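Local coordinates for protein DNA ligase (Enterobacteria phage T7, PDB 1A0I) that catalyses the ATP-dependent joining of DNA strands, probably sealing nicks during phage DNA replication, at residues G67-W72 and E182-I187; P60-L65 and F136-G141; Q249-G254 and T317-D322; K263-E268 and A285-F290. All blocks are in the same frame, centred on the assembly; numbering follows the deposited sequence.

Contact 1: G67-W72 and E182-I187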
loop_
_atom_site.group_PDB
_atom_site.type_symbol
_atom_site.label_atom_id
_atom_site.label_comp_id
_atom_site.label_asym_id
_atom_site.label_seq_id
_atom_site.Cartn_x
_atom_site.Cartn_y
_atom_site.Cartn_z
ATOM N N GLY A 67 25.747 -5.891 7.230
ATOM C CA GLY A 67 26.945 -6.151 7.996
ATOM C C GLY A 67 26.725 -5.781 9.465
ATOM O O GLY A 67 25.599 -5.642 9.960
ATOM N N PHE A 68 27.833 -5.727 10.189
ATOM C CA PHE A 68 27.873 -5.496 11.621
ATOM C C PHE A 68 27.699 -4.043 12.082
ATOM O O PHE A 68 28.289 -3.115 11.528
ATOM C CB PHE A 68 29.215 -6.111 12.097
ATOM C CG PHE A 68 29.584 -5.866 13.548
ATOM C CD1 PHE A 68 30.150 -4.650 13.947
ATOM C CD2 PHE A 68 29.279 -6.833 14.500
ATOM C CE1 PHE A 68 30.402 -4.398 15.288
ATOM C CE2 PHE A 68 29.536 -6.580 15.838
ATOM C CZ PHE A 68 30.092 -5.368 16.223
ATOM N N ASP A 69 26.960 -3.801 13.151
ATOM C CA ASP A 69 26.873 -2.451 13.698
ATOM C C ASP A 69 26.673 -2.735 15.158
ATOM O O ASP A 69 25.777 -3.515 15.524
ATOM C CB ASP A 69 25.665 -1.662 13.183
ATOM C CG ASP A 69 25.665 -0.183 13.540
ATOM O OD1 ASP A 69 25.942 0.195 14.676
ATOM O OD2 ASP A 69 25.346 0.626 12.677
ATOM N N VAL A 70 27.504 -2.139 16.028
ATOM C CA VAL A 70 27.421 -2.366 17.472
ATOM C C VAL A 70 26.033 -2.068 17.995
ATOM O O VAL A 70 25.588 -2.757 18.924
ATOM C CB VAL A 70 28.264 -1.482 18.424
ATOM C CG1 VAL A 70 28.815 -2.457 19.458
ATOM C CG2 VAL A 70 29.324 -0.645 17.756
ATOM N N ARG A 71 25.325 -1.067 17.436
ATOM C CA ARG A 71 24.028 -0.666 17.969
ATOM C C ARG A 71 22.970 -1.736 17.854
ATOM O O ARG A 71 21.988 -1.679 18.597
ATOM C CB ARG A 71 23.531 0.577 17.291
ATOM C CG ARG A 71 24.418 1.744 17.676
ATOM C CD ARG A 71 24.047 2.873 16.752
ATOM N NE ARG A 71 24.305 2.572 15.342
ATOM C CZ ARG A 71 23.783 3.290 14.332
ATOM N NH1 ARG A 71 22.988 4.319 14.581
ATOM N NH2 ARG A 71 24.062 3.011 13.059
ATOM N N TRP A 72 23.196 -2.765 17.032
ATOM C CA TRP A 72 22.284 -3.891 16.992
ATOM C C TRP A 72 22.536 -4.761 18.191
ATOM O O TRP A 72 21.567 -5.282 18.734
ATOM C CB TRP A 72 22.452 -4.733 15.712
ATOM C CG TRP A 72 21.779 -4.108 14.481
ATOM C CD1 TRP A 72 22.522 -3.804 13.375
ATOM C CD2 TRP A 72 20.447 -3.775 14.315
ATOM N NE1 TRP A 72 21.670 -3.290 12.517
ATOM C CE2 TRP A 72 20.428 -3.250 13.011
ATOM C CE3 TRP A 72 19.267 -3.832 15.056
ATOM C CZ2 TRP A 72 19.238 -2.770 12.441
ATOM C CZ3 TRP A 72 18.083 -3.357 14.488
ATOM C CH2 TRP A 72 18.058 -2.823 13.197
ATOM N N GLU A 182 15.402 4.753 19.112
ATOM C CA GLU A 182 16.411 5.148 20.080
ATOM C C GLU A 182 17.807 4.872 19.496
ATOM O O GLU A 182 18.613 5.783 19.267
ATOM C CB GLU A 182 16.202 4.352 21.367
ATOM C CG GLU A 182 16.516 5.136 22.640
ATOM C CD GLU A 182 16.930 4.263 23.825
ATOM O OE1 GLU A 182 16.041 3.772 24.508
ATOM O OE2 GLU A 182 18.110 4.059 24.086
ATOM N N TYR A 183 18.085 3.611 19.160
ATOM C CA TYR A 183 19.397 3.242 18.678
ATOM C C TYR A 183 19.706 3.647 17.257
ATOM O O TYR A 183 20.870 3.910 16.940
ATOM C CB TYR A 183 19.584 1.749 18.802
ATOM C CG TYR A 183 19.534 1.300 20.246
ATOM C CD1 TYR A 183 20.578 1.617 21.104
ATOM C CD2 TYR A 183 18.443 0.576 20.717
ATOM C CE1 TYR A 183 20.531 1.204 22.440
ATOM C CE2 TYR A 183 18.390 0.158 22.046
ATOM C CZ TYR A 183 19.440 0.470 22.904
ATOM O OH TYR A 183 19.447 -0.010 24.197
ATOM N N PHE A 184 18.714 3.667 16.368
ATOM C CA PHE A 184 18.942 4.012 14.975
ATOM C C PHE A 184 18.134 5.214 14.548
ATOM O O PHE A 184 17.312 5.104 13.632
ATOM C CB PHE A 184 18.588 2.852 14.063
ATOM C CG PHE A 184 19.583 1.732 14.215
ATOM C CD1 PHE A 184 20.763 1.744 13.481
ATOM C CD2 PHE A 184 19.318 0.715 15.123
ATOM C CE1 PHE A 184 21.683 0.729 13.662
ATOM C CE2 PHE A 184 20.235 -0.304 15.294
ATOM C CZ PHE A 184 21.415 -0.295 14.561
ATOM N N PRO A 185 18.340 6.409 15.111
ATOM C CA PRO A 185 17.577 7.586 14.753
ATOM C C PRO A 185 17.912 8.143 13.376
ATOM O O PRO A 185 17.430 9.216 13.043
ATOM C CB PRO A 185 17.860 8.534 15.897
ATOM C CG PRO A 185 19.296 8.258 16.271
ATOM C CD PRO A 185 19.416 6.758 16.039
ATOM N N GLU A 186 18.763 7.506 12.573
ATOM C CA GLU A 186 19.093 7.939 11.224
ATOM C C GLU A 186 17.865 7.838 10.336
ATOM O O GLU A 186 17.585 8.709 9.506
ATOM C CB GLU A 186 20.138 7.061 10.545
ATOM C CG GLU A 186 21.469 6.812 11.189
ATOM C CD GLU A 186 21.527 5.607 12.099
ATOM O OE1 GLU A 186 20.981 5.660 13.194
ATOM O OE2 GLU A 186 22.199 4.629 11.792
ATOM N N ILE A 187 17.213 6.674 10.507
ATOM C CA ILE A 187 16.057 6.263 9.730
ATOM C C ILE A 187 14.776 6.637 10.439
ATOM O O ILE A 187 14.693 6.658 11.673
ATOM C CB ILE A 187 16.155 4.742 9.498
ATOM C CG1 ILE A 187 17.443 4.473 8.742
ATOM C CG2 ILE A 187 14.991 4.217 8.690
ATOM C CD1 ILE A 187 17.661 3.026 8.291
#
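Arg-71, in the first turn of helix 70-77, crosses to Phe-184 and Glu-186 just beyond the end of helix 166-183 and joins Asp-69 and Glu-186 into a salt-bridge network of the nucleotide-binding domain. Arg-71 CB lies 3.6 Å from Phe-184 CZ. Farther out, Arg-71 CD passes the backbone of the other segment, 3.3 Å from Tyr-183 O. A bend at chi3 (-62°) then turns the guanidinium so that both carboxylates meet its edge while Phe-184 CE1 lies over one face. Arg-71 NE donates an almost straight bond to Asp-69 OD1 (3.0 Å, 176°). Arg-71 NH2 is shared, 2.7 Å from Asp-69 OD2 and 2.8 Å from Glu-186 OE2. Arg-71 NH1 takes Glu-186 OE1 at 2.8 Å and adds a weak bond to Tyr-183 O. Asp-69 is therefore held side-on and Glu-186 end-on, which fixes the rotation of the guanidinium. Asp-69 OD2 and Glu-186 OE2 remain 5.2 Å apart, their repulsion probably offset by the shared NH2. Asp-69 also N-caps helix 70-77, its OD1 accepting from Arg-71 N on the same face as NE. Tyr-183, at the end of helix 166-183, is hydrogen-bonded through its OH to Asp-78, just past helix 70-77. Phe-184 meets Trp-72 obliquely, the planes 34° apart, with its CZ over the centre of the indole and 3.5 Å from Trp-72 CE2.

Contact 2: P60-L65 and F136-G141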
loop_
_atom_site.group_PDB
_atom_site.type_symbol
_atom_site.label_atom_id
_atom_site.label_comp_id
_atom_site.label_asym_id
_atom_site.label_seq_id
_atom_site.Cartn_x
_atom_site.Cartn_y
_atom_site.Cartn_z
ATOM N N PRO A 60 19.912 -2.767 -3.354
ATOM C CA PRO A 60 21.030 -1.936 -3.778
ATOM C C PRO A 60 21.212 -0.615 -3.055
ATOM O O PRO A 60 22.163 -0.469 -2.269
ATOM C CB PRO A 60 20.792 -1.802 -5.247
ATOM C CG PRO A 60 20.284 -3.163 -5.619
ATOM C CD PRO A 60 19.262 -3.362 -4.516
ATOM N N ALA A 61 20.283 0.343 -3.148
ATOM C CA ALA A 61 20.453 1.602 -2.445
ATOM C C ALA A 61 20.674 1.459 -0.953
ATOM O O ALA A 61 21.210 2.374 -0.328
ATOM C CB ALA A 61 19.249 2.492 -2.589
ATOM N N LEU A 62 20.342 0.312 -0.356
ATOM C CA LEU A 62 20.435 0.032 1.071
ATOM C C LEU A 62 21.433 -1.095 1.404
ATOM O O LEU A 62 21.664 -1.437 2.568
ATOM C CB LEU A 62 19.005 -0.286 1.571
ATOM C CG LEU A 62 18.059 0.801 2.136
ATOM C CD1 LEU A 62 18.413 2.221 1.736
ATOM C CD2 LEU A 62 16.684 0.429 1.644
ATOM N N GLU A 63 22.187 -1.591 0.423
ATOM C CA GLU A 63 23.228 -2.593 0.638
ATOM C C GLU A 63 24.267 -2.089 1.632
ATOM O O GLU A 63 24.911 -2.834 2.364
ATOM C CB GLU A 63 23.929 -2.895 -0.667
ATOM C CG GLU A 63 23.741 -4.330 -1.123
ATOM C CD GLU A 63 23.422 -4.454 -2.609
ATOM O OE1 GLU A 63 24.281 -4.106 -3.424
ATOM O OE2 GLU A 63 22.309 -4.870 -2.954
ATOM N N HIS A 64 24.383 -0.766 1.748
ATOM C CA HIS A 64 25.326 -0.116 2.624
ATOM C C HIS A 64 24.875 -0.106 4.076
ATOM O O HIS A 64 25.500 0.540 4.915
ATOM C CB HIS A 64 25.558 1.328 2.134
ATOM C CG HIS A 64 24.439 2.375 2.240
ATOM N ND1 HIS A 64 23.276 2.447 1.609
ATOM C CD2 HIS A 64 24.497 3.467 3.079
ATOM C CE1 HIS A 64 22.628 3.506 2.017
ATOM N NE2 HIS A 64 23.371 4.118 2.907
ATOM N N LEU A 65 23.751 -0.742 4.414
ATOM C CA LEU A 65 23.296 -0.711 5.794
ATOM C C LEU A 65 23.417 -2.117 6.376
ATOM O O LEU A 65 22.892 -2.395 7.454
ATOM C CB LEU A 65 21.836 -0.180 5.795
ATOM C CG LEU A 65 21.432 1.139 5.054
ATOM C CD1 LEU A 65 20.005 1.535 5.388
ATOM C CD2 LEU A 65 22.288 2.293 5.499
ATOM N N PHE A 136 25.675 3.672 -5.757
ATOM C CA PHE A 136 24.763 4.608 -5.120
ATOM C C PHE A 136 24.378 4.104 -3.741
ATOM O O PHE A 136 24.134 2.907 -3.570
ATOM C CB PHE A 136 23.542 4.750 -6.020
ATOM C CG PHE A 136 22.356 5.481 -5.409
ATOM C CD1 PHE A 136 22.370 6.874 -5.300
ATOM C CD2 PHE A 136 21.263 4.744 -4.938
ATOM C CE1 PHE A 136 21.294 7.531 -4.702
ATOM C CE2 PHE A 136 20.195 5.408 -4.344
ATOM C CZ PHE A 136 20.215 6.795 -4.219
ATOM N N LYS A 137 24.283 5.011 -2.773
ATOM C CA LYS A 137 23.945 4.663 -1.411
ATOM C C LYS A 137 22.810 5.590 -1.044
ATOM O O LYS A 137 23.028 6.801 -0.933
ATOM C CB LYS A 137 25.085 4.939 -0.423
ATOM C CG LYS A 137 26.517 4.600 -0.793
ATOM C CD LYS A 137 27.004 3.209 -0.426
ATOM C CE LYS A 137 28.527 3.298 -0.342
ATOM N NZ LYS A 137 29.150 2.103 0.215
ATOM N N LEU A 138 21.591 5.086 -0.846
ATOM C CA LEU A 138 20.503 5.946 -0.437
ATOM C C LEU A 138 20.783 6.495 0.953
ATOM O O LEU A 138 21.093 5.789 1.920
ATOM C CB LEU A 138 19.152 5.216 -0.378
ATOM C CG LEU A 138 17.970 6.205 -0.348
ATOM C CD1 LEU A 138 17.667 6.658 -1.759
ATOM C CD2 LEU A 138 16.744 5.570 0.250
ATOM N N HIS A 139 20.759 7.808 1.062
ATOM C CA HIS A 139 20.937 8.457 2.337
ATOM C C HIS A 139 19.807 8.077 3.291
ATOM O O HIS A 139 18.655 8.409 3.009
ATOM C CB HIS A 139 20.950 9.967 2.140
ATOM C CG HIS A 139 21.306 10.717 3.416
ATOM N ND1 HIS A 139 22.413 10.634 4.138
ATOM C CD2 HIS A 139 20.463 11.595 4.059
ATOM C CE1 HIS A 139 22.290 11.408 5.182
ATOM N NE2 HIS A 139 21.109 11.983 5.126
ATOM N N THR A 140 20.105 7.474 4.448
ATOM C CA THR A 140 19.143 7.107 5.503
ATOM C C THR A 140 18.093 8.162 5.863
ATOM O O THR A 140 16.952 7.868 6.217
ATOM C CB THR A 140 19.907 6.762 6.773
ATOM O OG1 THR A 140 20.752 7.900 6.995
ATOM C CG2 THR A 140 20.690 5.454 6.690
ATOM N N GLY A 141 18.469 9.432 5.690
ATOM C CA GLY A 141 17.594 10.574 5.945
ATOM C C GLY A 141 16.507 10.744 4.895
ATOM O O GLY A 141 15.689 11.659 4.975
HETATM O O HOH W 1 24.383 1.203 -0.651
#
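The loop between strands 48-52 and 67-68 meets the loop leading into strand 143-152 through Ala-61 O, which accepts the backbone N-H of Leu-138 (2.8 Å, 152°); the N-H comes in the carbonyl plane, onto a lone pair. Beside this bond, Ala-61 CB touches both Leu-138 CB (3.5 Å) and, at the ring edge, Phe-136 CE2 (3.5 Å). Leu-62 runs alongside Leu-138, with its CD1 3.7 Å from Leu-138 CB; Leu-107 of helix 103-108 packs on both leucines, and Leu-106 on Leu-138. The His-64 ring is held between two aliphatic groups. Lys-137 CB stands over the centre of one face in a CH-pi contact, 3.6 Å from the centroid, and Leu-65 CD2 covers the rim of the opposite face. With chi1 at 69°, His-64 folds back over its own loop and ND1 makes a weak bond to Ala-61 O. Lys-137 bends at chi2 (-90°), bringing CD to 3.5 Å from His-64 CB. Farther along, Leu-65 CD2 touches Thr-140 CG2 at 3.7 Å. The bound ATP is distant, and the arrangement is loop-on-loop packing at the margin of the nucleotidyltransferase fold of ATP-dependent ligases.

Contact 3: Q249-G254 and T317-D322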
loop_
_atom_site.group_PDB
_atom_site.type_symbol
_atom_site.label_atom_id
_atom_site.label_comp_id
_atom_site.label_asym_id
_atom_site.label_seq_id
_atom_site.Cartn_x
_atom_site.Cartn_y
_atom_site.Cartn_z
ATOM N N GLN A 249 -19.889 7.441 -21.023
ATOM C CA GLN A 249 -21.056 8.021 -21.655
ATOM C C GLN A 249 -21.966 8.574 -20.581
ATOM O O GLN A 249 -23.166 8.341 -20.451
ATOM C CB GLN A 249 -21.743 6.946 -22.475
ATOM C CG GLN A 249 -22.214 5.659 -21.805
ATOM C CD GLN A 249 -23.060 4.883 -22.791
ATOM O OE1 GLN A 249 -24.285 4.948 -22.787
ATOM N NE2 GLN A 249 -22.431 4.177 -23.717
ATOM N N GLY A 250 -21.335 9.368 -19.755
ATOM C CA GLY A 250 -22.021 9.940 -18.628
ATOM C C GLY A 250 -20.974 10.231 -17.592
ATOM O O GLY A 250 -19.852 9.729 -17.609
ATOM N N LEU A 251 -21.393 10.915 -16.560
ATOM C CA LEU A 251 -20.581 11.520 -15.532
ATOM C C LEU A 251 -21.343 11.170 -14.289
ATOM O O LEU A 251 -22.568 11.330 -14.262
ATOM C CB LEU A 251 -20.567 13.022 -15.730
ATOM C CG LEU A 251 -19.332 13.834 -15.980
ATOM C CD1 LEU A 251 -18.453 13.213 -17.034
ATOM C CD2 LEU A 251 -19.803 15.211 -16.395
ATOM N N VAL A 252 -20.716 10.602 -13.286
ATOM C CA VAL A 252 -21.479 10.435 -12.067
ATOM C C VAL A 252 -20.854 11.522 -11.216
ATOM O O VAL A 252 -19.633 11.748 -11.254
ATOM C CB VAL A 252 -21.353 8.927 -11.513
ATOM C CG1 VAL A 252 -20.016 8.353 -11.737
ATOM C CG2 VAL A 252 -21.574 8.882 -10.020
ATOM N N TRP A 253 -21.730 12.228 -10.485
ATOM C CA TRP A 253 -21.311 13.440 -9.820
ATOM C C TRP A 253 -20.799 13.436 -8.421
ATOM O O TRP A 253 -19.625 13.761 -8.276
ATOM C CB TRP A 253 -22.430 14.509 -9.891
ATOM C CG TRP A 253 -22.296 15.306 -11.202
ATOM C CD1 TRP A 253 -23.009 14.962 -12.336
ATOM C CD2 TRP A 253 -21.462 16.378 -11.447
ATOM N NE1 TRP A 253 -22.628 15.803 -13.275
ATOM C CE2 TRP A 253 -21.715 16.666 -12.799
ATOM C CE3 TRP A 253 -20.547 17.157 -10.754
ATOM C CZ2 TRP A 253 -21.045 17.719 -13.445
ATOM C CZ3 TRP A 253 -19.885 18.207 -11.394
ATOM C CH2 TRP A 253 -20.122 18.485 -12.730
ATOM N N GLY A 254 -21.557 13.147 -7.381
ATOM C CA GLY A 254 -20.981 13.329 -6.056
ATOM C C GLY A 254 -22.166 13.570 -5.185
ATOM O O GLY A 254 -23.074 14.299 -5.573
ATOM N N THR A 317 -25.423 20.341 -19.179
ATOM C CA THR A 317 -23.994 20.058 -18.988
ATOM C C THR A 317 -23.235 19.416 -20.140
ATOM O O THR A 317 -23.547 18.268 -20.498
ATOM C CB THR A 317 -23.827 19.127 -17.770
ATOM O OG1 THR A 317 -24.571 19.705 -16.702
ATOM C CG2 THR A 317 -22.385 18.932 -17.352
ATOM N N ILE A 318 -22.231 20.084 -20.722
ATOM C CA ILE A 318 -21.422 19.368 -21.696
ATOM C C ILE A 318 -20.468 18.513 -20.871
ATOM O O ILE A 318 -19.801 18.987 -19.944
ATOM C CB ILE A 318 -20.531 20.281 -22.638
ATOM C CG1 ILE A 318 -21.358 21.297 -23.426
ATOM C CG2 ILE A 318 -19.817 19.366 -23.653
ATOM C CD1 ILE A 318 -20.589 22.133 -24.490
ATOM N N ASN A 319 -20.473 17.220 -21.177
ATOM C CA ASN A 319 -19.484 16.289 -20.658
ATOM C C ASN A 319 -18.437 16.197 -21.754
ATOM O O ASN A 319 -18.643 15.469 -22.732
ATOM C CB ASN A 319 -20.086 14.889 -20.415
ATOM C CG ASN A 319 -19.123 13.699 -20.342
ATOM O OD1 ASN A 319 -19.551 12.573 -20.556
ATOM N ND2 ASN A 319 -17.822 13.795 -20.061
ATOM N N PRO A 320 -17.286 16.867 -21.666
ATOM C CA PRO A 320 -16.237 16.796 -22.685
ATOM C C PRO A 320 -15.439 15.493 -22.658
ATOM O O PRO A 320 -14.213 15.514 -22.607
ATOM C CB PRO A 320 -15.416 18.023 -22.399
ATOM C CG PRO A 320 -15.468 18.104 -20.901
ATOM C CD PRO A 320 -16.934 17.819 -20.618
ATOM N N TYR A 321 -16.150 14.369 -22.591
ATOM C CA TYR A 321 -15.633 13.016 -22.484
ATOM C C TYR A 321 -16.712 12.064 -22.977
ATOM O O TYR A 321 -16.354 10.898 -23.085
ATOM C CB TYR A 321 -15.277 12.530 -21.018
ATOM C CG TYR A 321 -14.232 13.318 -20.230
ATOM C CD1 TYR A 321 -12.858 13.156 -20.443
ATOM C CD2 TYR A 321 -14.668 14.288 -19.341
ATOM C CE1 TYR A 321 -11.929 13.971 -19.780
ATOM C CE2 TYR A 321 -13.757 15.105 -18.682
ATOM C CZ TYR A 321 -12.398 14.941 -18.904
ATOM O OH TYR A 321 -11.531 15.752 -18.209
ATOM N N ASP A 322 -17.992 12.383 -23.271
ATOM C CA ASP A 322 -18.948 11.360 -23.730
ATOM C C ASP A 322 -18.369 10.646 -24.945
ATOM O O ASP A 322 -17.650 11.245 -25.756
ATOM C CB ASP A 322 -20.321 11.966 -24.127
ATOM C CG ASP A 322 -21.457 10.949 -24.400
ATOM O OD1 ASP A 322 -21.255 9.744 -24.567
ATOM O OD2 ASP A 322 -22.632 11.301 -24.457
#
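Leu-251 and Asn-319 supply the main van der Waals contact between strand 242-252 and the loop before strand 325-330. The leucine methyl CD1 lies against the amide of Asn-319, 3.4 Å from CG, while CD2 sits 4.0 Å from Asn-319 CB, the two side chains crossing at a slant. The CG of Asn-319 stands opposite its backbone N (chi1 159°), which carries the amide toward the strand. A looser touch is apolar: Thr-317 CG2, in a poorly ordered residue, approaches the edge of the Trp-253 indole, 4.3 Å from CZ2. At Gln-249, Asp-322 OD1 meets carbon, 3.4 Å from Gln-249 CA and 3.5 Å from Gln-249 CB; both residues also touch a crystal neighbour. Both segments belong to the C-terminal OB-fold domain, where strand 242-252 pairs with strands 266-270 and 325-330; Leu-251 and Trp-253 also rest on Val-294 of helix 285-298. Polar bonds hold the loop itself and do not bridge to the strand. Asn-319 O accepts from Tyr-321 N at 2.7 Å, closing an inverse gamma turn centred on Pro-320, and from Asp-322 N at 3.2 Å, both on one face of the carbonyl.

Contact 4: K263-E268 and A285-F290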
loop_
_atom_site.group_PDB
_atom_site.type_symbol
_atom_site.label_atom_id
_atom_site.label_comp_id
_atom_site.label_asym_id
_atom_site.label_seq_id
_atom_site.Cartn_x
_atom_site.Cartn_y
_atom_site.Cartn_z
ATOM N N LYS A 263 -18.767 17.632 -6.665
ATOM C CA LYS A 263 -18.441 17.573 -8.090
ATOM C C LYS A 263 -17.723 16.247 -8.479
ATOM O O LYS A 263 -16.995 15.712 -7.659
ATOM C CB LYS A 263 -17.585 18.813 -8.428
ATOM C CG LYS A 263 -18.350 20.130 -8.701
ATOM C CD LYS A 263 -17.404 21.336 -8.731
ATOM C CE LYS A 263 -18.092 22.646 -9.100
ATOM N NZ LYS A 263 -18.788 23.265 -7.978
ATOM N N VAL A 264 -17.910 15.798 -9.732
ATOM C CA VAL A 264 -17.572 14.543 -10.418
ATOM C C VAL A 264 -16.468 13.619 -9.957
ATOM O O VAL A 264 -15.258 13.768 -10.145
ATOM C CB VAL A 264 -17.417 14.888 -11.994
ATOM C CG1 VAL A 264 -16.393 15.945 -12.231
ATOM C CG2 VAL A 264 -16.988 13.679 -12.795
ATOM N N ILE A 265 -17.084 12.525 -9.503
ATOM C CA ILE A 265 -16.382 11.412 -8.895
ATOM C C ILE A 265 -16.093 10.258 -9.852
ATOM O O ILE A 265 -15.542 9.257 -9.400
ATOM C CB ILE A 265 -17.202 10.871 -7.682
ATOM C CG1 ILE A 265 -18.521 10.238 -8.078
ATOM C CG2 ILE A 265 -17.483 12.048 -6.772
ATOM C CD1 ILE A 265 -19.237 9.549 -6.914
ATOM N N GLY A 266 -16.498 10.299 -11.120
ATOM C CA GLY A 266 -16.324 9.200 -12.052
ATOM C C GLY A 266 -17.227 9.289 -13.294
ATOM O O GLY A 266 -17.884 10.299 -13.606
ATOM N N PHE A 267 -17.311 8.150 -13.985
ATOM C CA PHE A 267 -18.078 8.026 -15.216
ATOM C C PHE A 267 -19.127 6.920 -15.289
ATOM O O PHE A 267 -19.127 5.916 -14.572
ATOM C CB PHE A 267 -17.126 7.833 -16.376
ATOM C CG PHE A 267 -16.116 8.947 -16.464
ATOM C CD1 PHE A 267 -16.543 10.253 -16.671
ATOM C CD2 PHE A 267 -14.767 8.661 -16.317
ATOM C CE1 PHE A 267 -15.609 11.282 -16.739
ATOM C CE2 PHE A 267 -13.841 9.691 -16.379
ATOM C CZ PHE A 267 -14.262 10.996 -16.599
ATOM N N GLU A 268 -20.078 7.118 -16.182
ATOM C CA GLU A 268 -21.068 6.109 -16.499
ATOM C C GLU A 268 -20.299 5.332 -17.547
ATOM O O GLU A 268 -19.856 5.942 -18.541
ATOM C CB GLU A 268 -22.306 6.752 -17.117
ATOM C CG GLU A 268 -23.662 6.627 -16.428
ATOM C CD GLU A 268 -24.323 5.254 -16.572
ATOM O OE1 GLU A 268 -23.676 4.258 -16.254
ATOM O OE2 GLU A 268 -25.479 5.174 -16.987
ATOM N N ALA A 285 -7.614 14.160 -6.901
ATOM C CA ALA A 285 -6.872 14.920 -7.888
ATOM C C ALA A 285 -7.526 14.694 -9.252
ATOM O O ALA A 285 -7.796 15.645 -9.976
ATOM C CB ALA A 285 -5.417 14.448 -7.928
ATOM N N LEU A 286 -7.925 13.472 -9.591
ATOM C CA LEU A 286 -8.612 13.241 -10.843
ATOM C C LEU A 286 -10.028 13.841 -10.761
ATOM O O LEU A 286 -10.491 14.422 -11.733
ATOM C CB LEU A 286 -8.610 11.757 -11.063
ATOM C CG LEU A 286 -8.127 11.166 -12.377
ATOM C CD1 LEU A 286 -6.778 11.736 -12.752
ATOM C CD2 LEU A 286 -8.045 9.658 -12.225
ATOM N N MET A 287 -10.746 13.772 -9.635
ATOM C CA MET A 287 -12.051 14.429 -9.453
ATOM C C MET A 287 -12.041 15.914 -9.783
ATOM O O MET A 287 -12.768 16.356 -10.674
ATOM C CB MET A 287 -12.555 14.375 -8.028
ATOM C CG MET A 287 -13.276 13.151 -7.528
ATOM S SD MET A 287 -13.461 13.216 -5.730
ATOM C CE MET A 287 -13.099 11.529 -5.400
ATOM N N ASP A 288 -11.162 16.680 -9.136
ATOM C CA ASP A 288 -11.086 18.118 -9.307
ATOM C C ASP A 288 -10.569 18.456 -10.691
ATOM O O ASP A 288 -10.958 19.475 -11.229
ATOM C CB ASP A 288 -10.198 18.685 -8.181
ATOM C CG ASP A 288 -10.854 18.479 -6.794
ATOM O OD1 ASP A 288 -11.767 19.219 -6.432
ATOM O OD2 ASP A 288 -10.492 17.553 -6.066
ATOM N N GLU A 289 -9.781 17.619 -11.379
ATOM C CA GLU A 289 -9.292 17.851 -12.746
ATOM C C GLU A 289 -10.448 17.666 -13.744
ATOM O O GLU A 289 -10.733 18.537 -14.573
ATOM C CB GLU A 289 -8.180 16.856 -13.045
ATOM C CG GLU A 289 -7.206 17.152 -14.171
ATOM C CD GLU A 289 -6.364 15.930 -14.562
ATOM O OE1 GLU A 289 -6.864 15.036 -15.261
ATOM O OE2 GLU A 289 -5.196 15.884 -14.174
ATOM N N PHE A 290 -11.202 16.566 -13.620
ATOM C CA PHE A 290 -12.378 16.281 -14.439
ATOM C C PHE A 290 -13.496 17.308 -14.288
ATOM O O PHE A 290 -14.172 17.612 -15.279
ATOM C CB PHE A 290 -12.955 14.908 -14.095
ATOM C CG PHE A 290 -12.080 13.737 -14.490
ATOM C CD1 PHE A 290 -11.006 13.899 -15.367
ATOM C CD2 PHE A 290 -12.375 12.489 -13.967
ATOM C CE1 PHE A 290 -10.230 12.809 -15.730
ATOM C CE2 PHE A 290 -11.596 11.398 -14.330
ATOM C CZ PHE A 290 -10.532 11.560 -15.211
#
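Phe-267 and Phe-290 meet at an oblique angle, their planes 42° apart and ring centroids separated by 5.0 Å. The Phe-267 ring comes in by its far end: CZ lies over one face of Phe-290, toward the rim, and CE2 is 3.5 Å from Phe-290 CE2. Phe-290 CG points away from its own carbonyl carbon (chi1 -68°), which sets the other ring face against Leu-286 O from the preceding turn of the helix. Next to the rings, Val-264 CG1 packs 4.0 Å from Phe-290 CB. Met-287 lies along the backbone of 264-265, with its CG 3.3 Å from Val-264 O and 3.8 Å from Ile-265 CA; Met-287 CA makes a C-H...O contact to the same carbonyl oxygen. The Met-287 sulfur, SD, reaches 4.3 Å from Ile-265 CG2. No hydrogen bond joins the two segments; side-chain packing and the C-H...O contact carry it. Outward from this shell, Ile-265 and Gly-266 form a classic beta bulge opposite Val-252, which opens strand 266-270. Tyr-321 and Phe-344 add their rings to both phenylalanines. A helix between the third and fourth strands, packed against a five-stranded antiparallel barrel, is the arrangement of the OB fold.

The four contacts fall into two pairs, one in each domain. Contacts 1 and 2 have centres 14 Å apart and alternate along the chain; they touch where Glu-186 CB lies 3.7 Å from Thr-140 OG1 and Ile-187 CD1 lies 4.0 Å from Leu-65 CD1. Contact 4 is nested within the loop closed by contact 3, their centres 9 Å apart, and neighbouring strands 242-252 and 266-270 join them, with Val-252 N 2.9 Å from Gly-266 O in a probable hydrogen bond. Between the pairs nothing touches: the nearest atoms of contacts 2 and 4 are about 25 Å apart. The bound ATP lies in the domain of contacts 1 and 2, about 13 Å from the Leu-62 side chain.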